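Local coordinates for protein CytC3 (Streptomyces, PDB 3GJA) that probably halogenates an aliphatic carbon of its substrate in natural-product biosynthesis, working as a nonheme iron halogenase of the phytanoyl-CoA dioxygenase family, at residues V29-P34 against P84-R89; L76-I81 against R308-V313; H80-E85 against V289-V294; N97-R102 against R259-Q264. All coordinates share one frame; numbering follows the deposited sequence.

Contact 1 of 4, residues V29-P34 against P84-R89; sequences VKIFEP and PEIVDR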
# COMPACT_ATOMS: atom_id res chain seq x y z
N VAL A 29 -2.62 3.36 13.64
CA VAL A 29 -4.02 2.94 13.68
C VAL A 29 -3.96 1.42 13.76
O VAL A 29 -3.19 0.78 13.03
CB VAL A 29 -4.82 3.35 12.42
CG1 VAL A 29 -4.98 4.86 12.37
CG2 VAL A 29 -4.12 2.85 11.17
N LYS A 30 -4.75 0.84 14.66
CA LYS A 30 -4.75 -0.59 14.85
C LYS A 30 -5.56 -1.36 13.83
O LYS A 30 -6.74 -1.11 13.63
CB LYS A 30 -5.25 -0.93 16.26
CG LYS A 30 -5.17 -2.41 16.59
CD LYS A 30 -5.25 -2.67 18.09
CE LYS A 30 -6.57 -2.19 18.67
NZ LYS A 30 -6.59 -2.38 20.16
N ILE A 31 -4.90 -2.31 13.18
CA ILE A 31 -5.55 -3.15 12.19
C ILE A 31 -5.82 -4.49 12.87
O ILE A 31 -6.90 -5.06 12.73
CB ILE A 31 -4.64 -3.38 10.97
CG1 ILE A 31 -4.22 -2.02 10.38
CG2 ILE A 31 -5.34 -4.26 9.95
CD1 ILE A 31 -5.37 -1.11 9.99
N PHE A 32 -4.83 -4.98 13.61
CA PHE A 32 -4.92 -6.25 14.33
C PHE A 32 -4.19 -6.12 15.66
O PHE A 32 -3.33 -5.25 15.81
CB PHE A 32 -4.23 -7.37 13.55
CG PHE A 32 -4.98 -7.84 12.35
CD1 PHE A 32 -6.24 -8.43 12.49
CD2 PHE A 32 -4.42 -7.74 11.09
CE1 PHE A 32 -6.92 -8.91 11.38
CE2 PHE A 32 -5.09 -8.22 9.97
CZ PHE A 32 -6.35 -8.81 10.12
N GLU A 33 -4.52 -6.98 16.61
CA GLU A 33 -3.83 -7.00 17.90
C GLU A 33 -2.46 -7.61 17.58
O GLU A 33 -2.34 -8.45 16.68
CB GLU A 33 -4.56 -7.88 18.91
CG GLU A 33 -5.89 -7.32 19.41
CD GLU A 33 -5.71 -6.00 20.15
OE1 GLU A 33 -4.78 -5.91 20.98
OE2 GLU A 33 -6.51 -5.07 19.92
N PRO A 34 -1.42 -7.21 18.33
CA PRO A 34 -0.06 -7.73 18.11
C PRO A 34 0.09 -9.24 17.92
O PRO A 34 0.73 -9.68 16.96
CB PRO A 34 0.69 -7.22 19.34
CG PRO A 34 0.02 -5.91 19.62
CD PRO A 34 -1.45 -6.25 19.44
N PRO A 84 -12.00 -4.08 7.17
CA PRO A 84 -12.80 -2.89 7.49
C PRO A 84 -11.93 -1.86 8.21
O PRO A 84 -12.06 -0.65 7.99
CB PRO A 84 -13.89 -3.45 8.40
CG PRO A 84 -14.09 -4.83 7.86
CD PRO A 84 -12.68 -5.30 7.64
N GLU A 85 -11.05 -2.36 9.08
CA GLU A 85 -10.14 -1.50 9.83
C GLU A 85 -9.27 -0.67 8.89
O GLU A 85 -8.79 0.40 9.26
CB GLU A 85 -9.27 -2.33 10.77
CG GLU A 85 -10.07 -3.07 11.84
CD GLU A 85 -10.56 -4.44 11.39
OE1 GLU A 85 -10.78 -4.65 10.18
OE2 GLU A 85 -10.75 -5.31 12.27
N ILE A 86 -9.08 -1.16 7.67
CA ILE A 86 -8.30 -0.41 6.69
C ILE A 86 -9.23 0.34 5.75
O ILE A 86 -9.16 1.57 5.64
CB ILE A 86 -7.39 -1.33 5.85
CG1 ILE A 86 -6.24 -1.86 6.71
CG2 ILE A 86 -6.83 -0.57 4.66
CD1 ILE A 86 -5.30 -2.81 5.96
N VAL A 87 -10.12 -0.40 5.09
CA VAL A 87 -11.07 0.16 4.13
C VAL A 87 -11.97 1.28 4.66
O VAL A 87 -12.15 2.29 3.98
CB VAL A 87 -11.94 -0.97 3.53
CG1 VAL A 87 -13.05 -0.38 2.68
CG2 VAL A 87 -11.06 -1.89 2.69
N ASP A 88 -12.54 1.12 5.84
CA ASP A 88 -13.38 2.19 6.37
C ASP A 88 -12.57 3.47 6.58
O ASP A 88 -13.07 4.57 6.37
CB ASP A 88 -14.04 1.80 7.70
CG ASP A 88 -15.05 0.67 7.56
OD1 ASP A 88 -15.51 0.42 6.42
OD2 ASP A 88 -15.38 0.06 8.59
N ARG A 89 -11.32 3.32 7.00
CA ARG A 89 -10.48 4.48 7.23
C ARG A 89 -10.03 5.14 5.94
O ARG A 89 -10.08 6.36 5.81
CB ARG A 89 -9.28 4.11 8.12
CG ARG A 89 -9.67 4.00 9.59
CD ARG A 89 -8.48 3.80 10.52
NE ARG A 89 -8.40 2.43 10.99
CZ ARG A 89 -8.43 2.06 12.27
NH1 ARG A 89 -8.55 2.96 13.23
NH2 ARG A 89 -8.36 0.78 12.58

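Contact 2 of 4, residues L76-I81 against R308-V313; sequences LLAEHI and RGYEFV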
# COMPACT_ATOMS: atom_id res chain seq x y z
N LEU A 76 -4.72 -14.89 3.34
CA LEU A 76 -4.53 -13.96 4.45
C LEU A 76 -4.20 -12.54 3.97
O LEU A 76 -4.48 -11.55 4.66
CB LEU A 76 -3.43 -14.49 5.37
CG LEU A 76 -3.79 -14.99 6.78
CD1 LEU A 76 -5.25 -15.39 6.89
CD2 LEU A 76 -2.88 -16.16 7.12
N LEU A 77 -3.60 -12.44 2.80
CA LEU A 77 -3.26 -11.14 2.23
C LEU A 77 -4.48 -10.59 1.50
O LEU A 77 -4.71 -9.38 1.47
CB LEU A 77 -2.07 -11.27 1.29
CG LEU A 77 -0.71 -10.74 1.76
CD1 LEU A 77 -0.55 -10.88 3.27
CD2 LEU A 77 0.40 -11.49 1.02
N ALA A 78 -5.27 -11.49 0.92
CA ALA A 78 -6.49 -11.09 0.22
C ALA A 78 -7.42 -10.46 1.27
O ALA A 78 -8.04 -9.43 1.02
CB ALA A 78 -7.17 -12.30 -0.42
N GLU A 79 -7.48 -11.08 2.43
CA GLU A 79 -8.31 -10.58 3.51
C GLU A 79 -7.76 -9.28 4.09
O GLU A 79 -8.52 -8.36 4.40
CB GLU A 79 -8.40 -11.62 4.63
CG GLU A 79 -9.25 -11.15 5.80
CD GLU A 79 -9.14 -12.06 7.00
OE1 GLU A 79 -8.51 -13.13 6.88
OE2 GLU A 79 -9.68 -11.70 8.06
N HIS A 80 -6.44 -9.20 4.22
CA HIS A 80 -5.81 -8.00 4.77
C HIS A 80 -6.22 -6.73 4.02
O HIS A 80 -6.63 -5.76 4.65
CB HIS A 80 -4.28 -8.13 4.74
CG HIS A 80 -3.58 -7.15 5.63
ND1 HIS A 80 -3.35 -7.40 6.97
CD2 HIS A 80 -3.11 -5.90 5.41
CE1 HIS A 80 -2.77 -6.35 7.52
NE2 HIS A 80 -2.62 -5.42 6.60
N ILE A 81 -6.14 -6.74 2.69
CA ILE A 81 -6.50 -5.54 1.94
C ILE A 81 -8.00 -5.22 1.97
O ILE A 81 -8.40 -4.10 1.68
CB ILE A 81 -5.99 -5.62 0.46
CG1 ILE A 81 -6.61 -6.81 -0.28
CG2 ILE A 81 -4.47 -5.75 0.44
CD1 ILE A 81 -7.84 -6.45 -1.08
N ARG A 308 -6.84 -17.93 -5.88
CA ARG A 308 -7.12 -19.12 -5.09
C ARG A 308 -8.60 -19.24 -4.75
O ARG A 308 -8.97 -19.97 -3.84
CB ARG A 308 -6.32 -19.12 -3.78
CG ARG A 308 -5.04 -19.94 -3.85
CD ARG A 308 -4.44 -20.16 -2.46
NE ARG A 308 -3.23 -20.98 -2.54
CZ ARG A 308 -2.06 -20.54 -2.97
NH1 ARG A 308 -1.91 -19.27 -3.35
NH2 ARG A 308 -1.02 -21.36 -3.05
N GLY A 309 -9.43 -18.52 -5.49
CA GLY A 309 -10.86 -18.59 -5.25
C GLY A 309 -11.37 -17.71 -4.13
O GLY A 309 -12.54 -17.80 -3.77
N TYR A 310 -10.51 -16.88 -3.57
CA TYR A 310 -10.96 -16.00 -2.50
C TYR A 310 -11.79 -14.92 -3.18
O TYR A 310 -11.31 -14.19 -4.05
CB TYR A 310 -9.77 -15.40 -1.74
CG TYR A 310 -10.18 -14.52 -0.58
CD1 TYR A 310 -10.70 -13.25 -0.81
CD2 TYR A 310 -10.05 -14.96 0.74
CE1 TYR A 310 -11.09 -12.43 0.26
CE2 TYR A 310 -10.44 -14.15 1.81
CZ TYR A 310 -10.96 -12.89 1.56
OH TYR A 310 -11.36 -12.09 2.60
N GLU A 311 -13.06 -14.83 -2.79
CA GLU A 311 -13.99 -13.88 -3.37
C GLU A 311 -13.92 -12.52 -2.70
O GLU A 311 -14.01 -12.43 -1.48
CB GLU A 311 -15.41 -14.44 -3.26
CG GLU A 311 -16.46 -13.69 -4.05
CD GLU A 311 -16.16 -13.69 -5.54
OE1 GLU A 311 -15.80 -14.76 -6.08
OE2 GLU A 311 -16.31 -12.62 -6.16
N PHE A 312 -13.76 -11.47 -3.50
CA PHE A 312 -13.70 -10.11 -2.98
C PHE A 312 -15.09 -9.49 -3.07
O PHE A 312 -15.53 -9.09 -4.16
CB PHE A 312 -12.73 -9.26 -3.79
CG PHE A 312 -11.29 -9.69 -3.68
CD1 PHE A 312 -10.60 -9.55 -2.48
CD2 PHE A 312 -10.64 -10.24 -4.78
CE1 PHE A 312 -9.26 -9.95 -2.38
CE2 PHE A 312 -9.31 -10.64 -4.69
CZ PHE A 312 -8.62 -10.50 -3.48
N VAL A 313 -15.79 -9.42 -1.95
CA VAL A 313 -17.13 -8.85 -1.94
C VAL A 313 -17.08 -7.45 -1.36
O VAL A 313 -16.82 -7.26 -0.18
CB VAL A 313 -18.10 -9.74 -1.11
CG1 VAL A 313 -19.53 -9.25 -1.28
CG2 VAL A 313 -17.99 -11.19 -1.58

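Contact 3 of 4, residues H80-E85 against V289-V294; sequences HIMRPE and VLTSGV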
# COMPACT_ATOMS: atom_id res chain seq x y z
N HIS A 80 -6.44 -9.20 4.22
CA HIS A 80 -5.81 -8.00 4.77
C HIS A 80 -6.22 -6.73 4.02
O HIS A 80 -6.63 -5.76 4.65
CB HIS A 80 -4.28 -8.13 4.74
CG HIS A 80 -3.58 -7.15 5.63
ND1 HIS A 80 -3.35 -7.40 6.97
CD2 HIS A 80 -3.11 -5.90 5.41
CE1 HIS A 80 -2.77 -6.35 7.52
NE2 HIS A 80 -2.62 -5.42 6.60
N ILE A 81 -6.14 -6.74 2.69
CA ILE A 81 -6.50 -5.54 1.94
C ILE A 81 -8.00 -5.22 1.97
O ILE A 81 -8.40 -4.10 1.68
CB ILE A 81 -5.99 -5.62 0.46
CG1 ILE A 81 -6.61 -6.81 -0.28
CG2 ILE A 81 -4.47 -5.75 0.44
CD1 ILE A 81 -7.84 -6.45 -1.08
N MET A 82 -8.81 -6.21 2.36
CA MET A 82 -10.26 -6.05 2.45
C MET A 82 -10.72 -5.60 3.84
O MET A 82 -11.87 -5.21 4.04
CB MET A 82 -10.96 -7.38 2.11
CG MET A 82 -10.92 -7.78 0.64
SD MET A 82 -11.72 -6.55 -0.43
CE MET A 82 -13.47 -6.99 -0.23
N ARG A 83 -9.82 -5.68 4.82
CA ARG A 83 -10.14 -5.33 6.20
C ARG A 83 -10.87 -4.01 6.45
O ARG A 83 -10.44 -2.95 6.00
CB ARG A 83 -8.86 -5.37 7.04
CG ARG A 83 -8.58 -6.73 7.62
CD ARG A 83 -9.50 -6.95 8.80
NE ARG A 83 -9.72 -8.37 9.05
CZ ARG A 83 -10.22 -8.85 10.18
NH1 ARG A 83 -10.55 -8.03 11.17
NH2 ARG A 83 -10.38 -10.16 10.32
N PRO A 84 -12.00 -4.08 7.17
CA PRO A 84 -12.80 -2.89 7.49
C PRO A 84 -11.93 -1.86 8.21
O PRO A 84 -12.06 -0.65 7.99
CB PRO A 84 -13.89 -3.45 8.40
CG PRO A 84 -14.09 -4.83 7.86
CD PRO A 84 -12.68 -5.30 7.64
N GLU A 85 -11.05 -2.36 9.08
CA GLU A 85 -10.14 -1.50 9.83
C GLU A 85 -9.27 -0.67 8.89
O GLU A 85 -8.79 0.40 9.26
CB GLU A 85 -9.27 -2.33 10.77
CG GLU A 85 -10.07 -3.07 11.84
CD GLU A 85 -10.56 -4.44 11.39
OE1 GLU A 85 -10.78 -4.65 10.18
OE2 GLU A 85 -10.75 -5.31 12.27
N VAL A 289 -8.64 -4.43 -7.11
CA VAL A 289 -9.69 -4.99 -6.27
C VAL A 289 -10.62 -3.92 -5.73
O VAL A 289 -10.18 -2.96 -5.10
CB VAL A 289 -9.09 -5.77 -5.08
CG1 VAL A 289 -10.20 -6.22 -4.13
CG2 VAL A 289 -8.30 -6.97 -5.59
N LEU A 290 -11.92 -4.10 -5.98
CA LEU A 290 -12.93 -3.17 -5.50
C LEU A 290 -13.21 -3.65 -4.08
O LEU A 290 -13.81 -4.70 -3.88
CB LEU A 290 -14.20 -3.29 -6.35
CG LEU A 290 -15.22 -2.14 -6.44
CD1 LEU A 290 -16.61 -2.69 -6.18
CD2 LEU A 290 -14.89 -1.03 -5.47
N THR A 291 -12.78 -2.88 -3.09
CA THR A 291 -12.94 -3.27 -1.69
C THR A 291 -14.20 -2.74 -1.02
O THR A 291 -14.53 -3.17 0.09
CB THR A 291 -11.73 -2.80 -0.86
OG1 THR A 291 -11.76 -1.37 -0.74
CG2 THR A 291 -10.44 -3.22 -1.54
N SER A 292 -14.88 -1.82 -1.68
CA SER A 292 -16.10 -1.25 -1.12
C SER A 292 -16.83 -0.45 -2.19
O SER A 292 -16.26 -0.12 -3.22
CB SER A 292 -15.75 -0.34 0.05
OG SER A 292 -14.78 0.61 -0.34
N GLY A 293 -18.10 -0.14 -1.93
CA GLY A 293 -18.88 0.60 -2.91
C GLY A 293 -19.10 -0.16 -4.20
O GLY A 293 -19.26 -1.38 -4.21
N VAL A 294 -19.09 0.57 -5.32
CA VAL A 294 -19.31 -0.02 -6.63
C VAL A 294 -18.40 0.66 -7.63
O VAL A 294 -17.85 1.73 -7.35
CB VAL A 294 -20.75 0.20 -7.14
CG1 VAL A 294 -21.75 -0.57 -6.27
CG2 VAL A 294 -21.06 1.70 -7.14
O HOH W 1 -14.10 -4.64 2.41

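Contact 4 of 4, residues N97-R102 against R259-Q264; sequences NLLCWR and RYVPTQ. With ACT (acetate ion), chain C.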
# COMPACT_ATOMS: atom_id res chain seq x y z
N ASN A 97 -15.96 4.17 -2.74
CA ASN A 97 -15.82 3.34 -3.93
C ASN A 97 -14.32 3.16 -4.08
O ASN A 97 -13.68 3.83 -4.89
CB ASN A 97 -16.43 4.03 -5.16
CG ASN A 97 -17.95 4.19 -5.04
OD1 ASN A 97 -18.65 3.28 -4.59
ND2 ASN A 97 -18.45 5.35 -5.45
N LEU A 98 -13.77 2.24 -3.27
CA LEU A 98 -12.33 1.97 -3.22
C LEU A 98 -11.74 0.82 -4.01
O LEU A 98 -12.25 -0.29 -4.01
CB LEU A 98 -11.91 1.76 -1.77
CG LEU A 98 -11.50 2.93 -0.89
CD1 LEU A 98 -11.04 2.37 0.46
CD2 LEU A 98 -10.39 3.73 -1.56
N LEU A 99 -10.59 1.11 -4.61
CA LEU A 99 -9.83 0.16 -5.41
C LEU A 99 -8.44 -0.05 -4.77
O LEU A 99 -7.75 0.91 -4.44
CB LEU A 99 -9.64 0.72 -6.81
CG LEU A 99 -10.19 0.03 -8.06
CD1 LEU A 99 -11.59 -0.51 -7.84
CD2 LEU A 99 -10.15 1.04 -9.21
N CYS A 100 -8.06 -1.31 -4.57
CA CYS A 100 -6.72 -1.63 -4.06
C CYS A 100 -6.01 -2.08 -5.32
O CYS A 100 -6.26 -3.17 -5.82
CB CYS A 100 -6.74 -2.77 -3.05
SG CYS A 100 -5.05 -3.29 -2.54
N TRP A 101 -5.11 -1.24 -5.84
CA TRP A 101 -4.43 -1.58 -7.07
C TRP A 101 -3.05 -2.21 -6.90
O TRP A 101 -2.43 -2.63 -7.87
CB TRP A 101 -4.32 -0.35 -7.96
CG TRP A 101 -3.37 0.65 -7.42
CD1 TRP A 101 -3.59 1.53 -6.40
CD2 TRP A 101 -2.02 0.85 -7.83
NE1 TRP A 101 -2.46 2.27 -6.16
CE2 TRP A 101 -1.48 1.86 -7.02
CE3 TRP A 101 -1.21 0.26 -8.81
CZ2 TRP A 101 -0.16 2.30 -7.16
CZ3 TRP A 101 0.10 0.70 -8.95
CH2 TRP A 101 0.61 1.71 -8.13
N ARG A 102 -2.57 -2.25 -5.66
CA ARG A 102 -1.27 -2.85 -5.40
C ARG A 102 -0.94 -3.06 -3.92
O ARG A 102 -1.48 -2.38 -3.04
CB ARG A 102 -0.17 -2.00 -6.03
CG ARG A 102 1.24 -2.43 -5.62
CD ARG A 102 2.31 -1.57 -6.25
NE ARG A 102 2.42 -1.79 -7.69
CZ ARG A 102 3.30 -1.17 -8.46
NH1 ARG A 102 4.13 -0.29 -7.93
NH2 ARG A 102 3.35 -1.42 -9.76
N ARG A 259 -1.94 -0.28 -1.41
CA ARG A 259 -2.19 1.04 -1.96
C ARG A 259 -3.59 1.17 -2.58
O ARG A 259 -4.03 0.32 -3.36
CB ARG A 259 -1.07 1.37 -2.96
CG ARG A 259 0.23 0.65 -2.56
CD ARG A 259 1.50 1.19 -3.22
NE ARG A 259 1.87 2.48 -2.66
CZ ARG A 259 3.10 2.82 -2.27
NH1 ARG A 259 4.10 1.95 -2.38
NH2 ARG A 259 3.32 4.03 -1.79
N TYR A 260 -4.28 2.24 -2.21
CA TYR A 260 -5.64 2.47 -2.67
C TYR A 260 -5.85 3.72 -3.51
O TYR A 260 -5.14 4.71 -3.39
CB TYR A 260 -6.59 2.51 -1.48
CG TYR A 260 -6.52 1.28 -0.61
CD1 TYR A 260 -5.43 1.06 0.24
CD2 TYR A 260 -7.53 0.32 -0.65
CE1 TYR A 260 -5.35 -0.09 1.02
CE2 TYR A 260 -7.46 -0.83 0.12
CZ TYR A 260 -6.36 -1.03 0.96
OH TYR A 260 -6.27 -2.19 1.70
N VAL A 261 -6.88 3.65 -4.34
CA VAL A 261 -7.24 4.73 -5.23
C VAL A 261 -8.74 4.60 -5.53
O VAL A 261 -9.26 3.49 -5.65
CB VAL A 261 -6.39 4.62 -6.51
CG1 VAL A 261 -7.11 3.78 -7.56
CG2 VAL A 261 -6.02 5.98 -7.01
N PRO A 262 -9.47 5.73 -5.62
CA PRO A 262 -10.90 5.65 -5.91
C PRO A 262 -11.14 5.14 -7.33
O PRO A 262 -10.25 5.25 -8.18
CB PRO A 262 -11.38 7.09 -5.70
CG PRO A 262 -10.18 7.90 -6.04
CD PRO A 262 -9.06 7.12 -5.36
N THR A 263 -12.32 4.58 -7.58
CA THR A 263 -12.69 4.01 -8.88
C THR A 263 -12.48 4.91 -10.12
O THR A 263 -12.20 4.42 -11.21
CB THR A 263 -14.17 3.55 -8.88
OG1 THR A 263 -15.00 4.61 -8.37
CG2 THR A 263 -14.35 2.31 -8.02
N GLN A 264 -12.64 6.21 -9.94
CA GLN A 264 -12.47 7.16 -11.02
C GLN A 264 -11.04 7.20 -11.53
O GLN A 264 -10.76 7.71 -12.62
CB GLN A 264 -12.87 8.54 -10.52
CG GLN A 264 -13.14 8.54 -9.02
CD GLN A 264 -12.38 9.63 -8.32
OE1 GLN A 264 -12.48 9.78 -7.10
NE2 GLN A 264 -11.62 10.40 -9.08
C ACT C . 7.27 0.52 -9.95
O ACT C . 6.41 0.85 -8.97
OXT ACT C . 8.27 1.19 -10.13
CH3 ACT C . 7.01 -0.69 -10.81

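Contact 1 of 4, residues V29-P34 against P84-R89
Arg-89 and Val-29 run past one another head to tail, Val-29 CB above one face of the guanidinium, nearer its border than its middle and 3.8 Å from Arg-89 NH1. The pair illustrates how the face of a guanidinium, whose N-H groups lie in its plane, can pack on an aliphatic side chain. What fixes the plane is the helix: a bend at chi3 (-105°) folds the arginine back on its own first turn, where NE donates to Glu-85 O over 2.7 Å, the acceptor lying in plane at the guanidinium edge. NH2 makes a second, weak bond to the same carbonyl. Lys-30 O also comes within 2.7 Å of Arg-89 NH2, but obliquely and at an angle too poor for a hydrogen bond. Beneath this polar layer Ile-31 and Ile-86 cross at a slant, CD1 of Ile-31 lying 3.5 Å from CG1 of Ile-86, a snug carbon pair. Glu-85 lies alongside, its CG 3.8 Å from Ile-31 O. An alanine in place of Arg-89 is likely to leave Glu-85 O without its side-chain donor and Val-29 without the flat group it rests on. The contact fastens helix 84-94 across the end of strand 25-30; Val-29, and Ile-31 just beyond the strand, also pack on Ala-231 of strand 230-235, while His-80 of helix 75-82 touches both isoleucines.

Contact 2 of 4, residues L76-I81 against R308-V313
Glu-79 OE2 is gripped by two arginines, Arg-83 and Arg-40, while the stem of the same side chain rests on Tyr-310. CB of Glu-79 stands 3.6 Å from Tyr-310 OH, and the two side chains pass at a slant with carboxylate and ring planes only 15° apart. With CG of Glu-79 opposite the backbone N (chi1 179°) and the chain extended beyond it, the charge is carried away from the tyrosine toward its arginines. One helix position back, Ala-78 points its methyl at the same ring: CB lies 3.8 Å from the centroid of Tyr-310, 16° off the ring normal, a CH-pi contact over one face. The methyl is shared, for Phe-312 CE1 approaches Ala-78 CB to 3.7 Å from another direction. The phenylalanine turns its edge to the helix backbone, with Ala-78 O in the ring plane and 3.6 Å from CE1, and offers one face to Tyr-310 CD1. Ile-81 adds its own end, CD1 lying 4.0 Å from Phe-312 CE1 where the two side chains cross at about a right angle. Replacing Tyr-310 by a serine would probably uncover the Ala-78 methyl and remove the neighbour lying over the face of Phe-312. A short, irregular segment near the C-terminus is thus laid against helix 75-82 largely through dispersion and weak C-H contacts: the small alanine admits two rings close to the helix backbone, and the charge of Glu-79 is met by Arg-83 and Arg-40.

Contact 3 of 4, residues H80-E85 against V289-V294
Met-82 and Thr-291, which meet at the centre of this contact, bring no rings to it; the flat group of note is the guanidinium of the adjoining Arg-83. The carboxylate of Glu-85 lies at its edge, with NH1 donating 2.9 Å to Glu-85 OE2, on the syn side of that oxygen and 24° out of the carboxylate plane. This salt bridge ties Arg-83, in the break between the helices, to the first turn of helix 84-94. The setting is the beta barrel of the cupin clan: strand 289-290 is an outermost strand of the antiparallel sheet, and the end of helix 75-82 packs against it. Sulfur does much of the touching. All three Met-82 torsions turn the same way (chi1 -72°, chi2 -60°), curling the side chain over Thr-291, and SD arrives 3.7 Å from both CA and CG2 of Thr-291. The methyl beyond it hangs near the Thr-291 carbonyl, whereas Val-289 CG1 approaches the sulfur from the strand at 4.0 Å. The same valine methyl also receives Ile-81 CD1, 3.9 Å away, with the two side chains slanting across each other. Thr-291 thus divides its side chain between two tasks, offering its methyl to the methionine and its OG1 in a weak hydrogen bond to Leu-98 O of the neighbouring strand. The polar side of the contact is completed by one water, which donates both its hydrogens, to Met-82 O and to Thr-291 O, each over 2.8 Å.

Contact 4 of 4, residues N97-R102 against R259-Q264
Trp-101, lying against Arg-259, is the extra residue of a beta bulge that shifts the register of antiparallel strands 98-108 and 253-262 by one. Leu-99 and Val-261 form a hydrogen-bonded pair, Val-261 N reaching Leu-99 O over 2.9 Å; Cys-100 faces Tyr-260, but the next bridge joins Arg-102 to Arg-259, while Trp-101 N still donates to Arg-259 O. The CG of Trp-101 stands between backbone N and carbonyl carbon (chi1 70°), swinging the indole across Arg-259, with NE1, itself bonded to Thr-146, 3.6 Å from Arg-259 CB. Arg-102 runs out extended and turns at chi3 (-70°), bringing one face of its guanidinium to Trp-101 CZ3.

On the face bearing Cys-100 and Tyr-260, SG makes a long Cys sulfur-aromatic contact above the tyrosine ring, 4.6 Å from its centroid, while Cys-100 CB fits beside Tyr-260 CE2 at 3.8 Å. Leu-98 CD2 fills the corner at Tyr-260 CB, 4.0 Å off. Ile-86 and Val-90 of helix 84-94 complete this layer, and Tyr-260 OH is bonded to Ile-81 O. On the opposite face Leu-99 CD1 nestles against Thr-263 CG2, 3.9 Å away. Arg-102 and Arg-259 run side by side there: Arg-259 is salt-bridged to Glu-104, while Arg-102 NH2 is hydrogen-bonded to Gln-131 OE1 and Arg-102 NH1 donates to an acetate oxygen in its plane over 2.8 Å. That acetate, probably from the crystallisation liquor, is also held by Lys-62, Gln-131 and the backbone N of His-125, consistent with a site suited to anions.

How the contacts relate
The four contacts lie along helices 75-82 and 84-94 and the six-stranded sheet they pack on. Contact 1 closes first along the chain; its helical segment overlaps that of contact 3, and the two lie about 12 Å apart between centres. Contacts 2 and 3 start from the same turn of helix 75-82 and sit about 9 Å apart, tying that helix to the C-terminal segment and to strand 289-290 respectively. Contact 4 is nested inside both their loops, about 9 Å from contact 3, with strand 98-108 neighbouring strand 289-290. Contacts 1 and 4 stand farthest apart, about 17 Å. The two helices thus bring residues distant in sequence, including both outermost strands within this chain, into one packed unit.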